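Local coordinates for helicase-like protein (Bacteroides thetaiotaomicron, PDB 2FG1) that probably removes ADP-ribose from ADP-ribosylated thymidine in DNA by hydrolysis, as a member of the macro domain family, at residues R54-S59 with L65-F70. Residues are numbered along the deposited sequence; the frame is centred on the assembly and turned at random.
Sequences RQWYKS and LGAVQF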
loop_
_atom_site.group_PDB
_atom_site.type_symbol
_atom_site.label_atom_id
_atom_site.label_comp_id
_atom_site.label_asym_id
_atom_site.label_seq_id
_atom_site.Cartn_x
_atom_site.Cartn_y
_atom_site.Cartn_z
ATOM N N ARG A 54 -0.360 -14.689 1.096
ATOM C CA ARG A 54 -0.148 -15.973 0.439
ATOM C C ARG A 54 -1.397 -16.863 0.521
ATOM O O ARG A 54 -1.754 -17.535 -0.443
ATOM C CB ARG A 54 1.074 -16.666 1.028
ATOM C CG ARG A 54 2.380 -15.939 0.685
ATOM C CD ARG A 54 3.563 -16.852 0.901
ATOM N NE ARG A 54 4.874 -16.197 0.861
ATOM C CZ ARG A 54 5.567 -15.879 -0.239
ATOM N NH1 ARG A 54 5.055 -16.058 -1.454
ATOM N NH2 ARG A 54 6.783 -15.359 -0.098
ATOM N N GLN A 55 -2.105 -16.805 1.650
ATOM C CA GLN A 55 -3.376 -17.536 1.758
ATOM C C GLN A 55 -4.426 -16.938 0.835
ATOM O O GLN A 55 -5.216 -17.652 0.219
ATOM C CB GLN A 55 -3.897 -17.571 3.196
ATOM C CG GLN A 55 -3.074 -18.469 4.109
ATOM C CD GLN A 55 -3.768 -18.790 5.420
ATOM O OE1 GLN A 55 -5.005 -18.817 5.489
ATOM N NE2 GLN A 55 -2.981 -19.066 6.455
ATOM N N TRP A 56 -4.435 -15.613 0.730
ATOM C CA TRP A 56 -5.343 -14.936 -0.188
ATOM C C TRP A 56 -5.115 -15.382 -1.642
ATOM O O TRP A 56 -6.067 -15.712 -2.364
ATOM C CB TRP A 56 -5.161 -13.428 -0.021
ATOM C CG TRP A 56 -6.110 -12.533 -0.758
ATOM C CD1 TRP A 56 -7.333 -12.845 -1.292
ATOM C CD2 TRP A 56 -5.906 -11.145 -0.998
ATOM N NE1 TRP A 56 -7.886 -11.723 -1.882
ATOM C CE2 TRP A 56 -7.030 -10.667 -1.706
ATOM C CE3 TRP A 56 -4.866 -10.258 -0.699
ATOM C CZ2 TRP A 56 -7.150 -9.331 -2.109
ATOM C CZ3 TRP A 56 -4.992 -8.929 -1.093
ATOM C CH2 TRP A 56 -6.129 -8.482 -1.782
ATOM N N TYR A 57 -3.849 -15.447 -2.055
ATOM C CA TYR A 57 -3.521 -15.903 -3.401
ATOM C C TYR A 57 -4.090 -17.291 -3.663
ATOM O O TYR A 57 -4.682 -17.549 -4.716
ATOM C CB TYR A 57 -2.000 -15.909 -3.633
ATOM C CG TYR A 57 -1.651 -16.552 -4.953
ATOM C CD1 TYR A 57 -1.901 -15.892 -6.153
ATOM C CD2 TYR A 57 -1.112 -17.837 -5.008
ATOM C CE1 TYR A 57 -1.610 -16.474 -7.370
ATOM C CE2 TYR A 57 -0.829 -18.438 -6.239
ATOM C CZ TYR A 57 -1.082 -17.738 -7.409
ATOM O OH TYR A 57 -0.803 -18.301 -8.646
ATOM N N LYS A 58 -3.910 -18.192 -2.713
ATOM C CA LYS A 58 -4.424 -19.551 -2.892
ATOM C C LYS A 58 -5.935 -19.657 -2.879
ATOM O O LYS A 58 -6.503 -20.496 -3.581
ATOM C CB LYS A 58 -3.822 -20.460 -1.855
ATOM C CG LYS A 58 -2.404 -20.767 -2.214
ATOM C CD LYS A 58 -1.859 -21.813 -1.347
ATOM C CE LYS A 58 -0.490 -22.240 -1.842
ATOM N NZ LYS A 58 0.179 -22.909 -0.711
ATOM N N SER A 59 -6.597 -18.802 -2.107
ATOM C CA SER A 59 -8.054 -18.816 -2.034
ATOM C C SER A 59 -8.681 -18.365 -3.355
ATOM O O SER A 59 -9.789 -18.793 -3.711
ATOM C CB SER A 59 -8.538 -17.913 -0.892
ATOM O OG SER A 59 -8.472 -16.537 -1.249
ATOM N N LEU A 65 -6.823 -7.123 -9.205
ATOM C CA LEU A 65 -6.368 -5.738 -9.235
ATOM C C LEU A 65 -7.439 -4.823 -8.648
ATOM O O LEU A 65 -8.619 -4.912 -9.038
ATOM C CB LEU A 65 -6.045 -5.318 -10.672
ATOM C CG LEU A 65 -4.755 -5.915 -11.241
ATOM C CD1 LEU A 65 -4.761 -5.797 -12.758
ATOM C CD2 LEU A 65 -3.522 -5.243 -10.659
ATOM N N GLY A 66 -7.039 -3.960 -7.715
ATOM C CA GLY A 66 -7.982 -3.058 -7.067
ATOM C C GLY A 66 -8.465 -3.534 -5.711
ATOM O O GLY A 66 -9.029 -2.744 -4.964
ATOM N N ALA A 67 -8.223 -4.808 -5.386
ATOM C CA ALA A 67 -8.647 -5.370 -4.102
ATOM C C ALA A 67 -7.623 -5.101 -3.000
ATOM O O ALA A 67 -6.432 -4.890 -3.271
ATOM C CB ALA A 67 -8.915 -6.874 -4.227
ATOM N N VAL A 68 -8.086 -5.122 -1.753
ATOM C CA VAL A 68 -7.231 -4.856 -0.598
ATOM C C VAL A 68 -7.567 -5.837 0.513
ATOM O O VAL A 68 -8.746 -6.099 0.785
ATOM C CB VAL A 68 -7.431 -3.404 -0.064
ATOM C CG1 VAL A 68 -6.464 -3.110 1.085
ATOM C CG2 VAL A 68 -7.257 -2.380 -1.179
ATOM N N GLN A 69 -6.522 -6.328 1.183
ATOM C CA GLN A 69 -6.644 -7.135 2.392
ATOM C C GLN A 69 -6.033 -6.369 3.552
ATOM O O GLN A 69 -4.892 -5.908 3.455
ATOM C CB GLN A 69 -5.891 -8.444 2.190
ATOM C CG GLN A 69 -5.840 -9.367 3.391
ATOM C CD GLN A 69 -4.970 -10.558 3.102
ATOM O OE1 GLN A 69 -3.812 -10.411 2.729
ATOM N NE2 GLN A 69 -5.522 -11.757 3.281
ATOM N N PHE A 70 -6.792 -6.230 4.641
ATOM C CA PHE A 70 -6.325 -5.531 5.835
ATOM C C PHE A 70 -5.982 -6.538 6.915
ATOM O O PHE A 70 -6.807 -7.393 7.257
ATOM C CB PHE A 70 -7.394 -4.553 6.353
ATOM C CG PHE A 70 -7.764 -3.481 5.357
ATOM C CD1 PHE A 70 -7.087 -2.267 5.337
ATOM C CD2 PHE A 70 -8.792 -3.686 4.438
ATOM C CE1 PHE A 70 -7.431 -1.275 4.408
ATOM C CE2 PHE A 70 -9.136 -2.697 3.506
ATOM C CZ PHE A 70 -8.456 -1.491 3.503
#
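Ala67 meets Trp56 at the edge of the indole. Its CB points at the helix and lies 3.7 Å from Trp56 CZ2, close to the plane of the ring. At Val68 the backbone does the touching. The carbonyl carbon of Val68 is 3.8 Å from Trp56 CH2, while the valine CB is directed away from the helix and its side chain touches Cys106 and Glu109 of helix 100-117. Strand 68-74 lies at one edge of the mixed sheet of this macro domain, antiparallel to strand 77-85, in a fold with helices packed on both faces of the sheet. Trp56 thus joins helix 48-59 to one face of that edge strand. Gln69 covers one face of the indole. Its CB sits 3.8 Å from the centroid of the Trp56 six-membered ring, a CH-pi contact displaced toward the rim. CG is anti to the backbone N (chi1 176°) and the chain beyond is extended, which carries the amide back along Trp56 toward the helix. The amide and ring planes are 47° apart. Gln69 NE2 comes within 3.7 Å of Trp56 CB and hydrogen-bonds to Ala52 O, one turn earlier in helix 48-59. Gln69 OE1 accepts from Asn81 ND2. The indole NE1 hydrogen-bonds to Glu61 O, in the loop that links helix and strand.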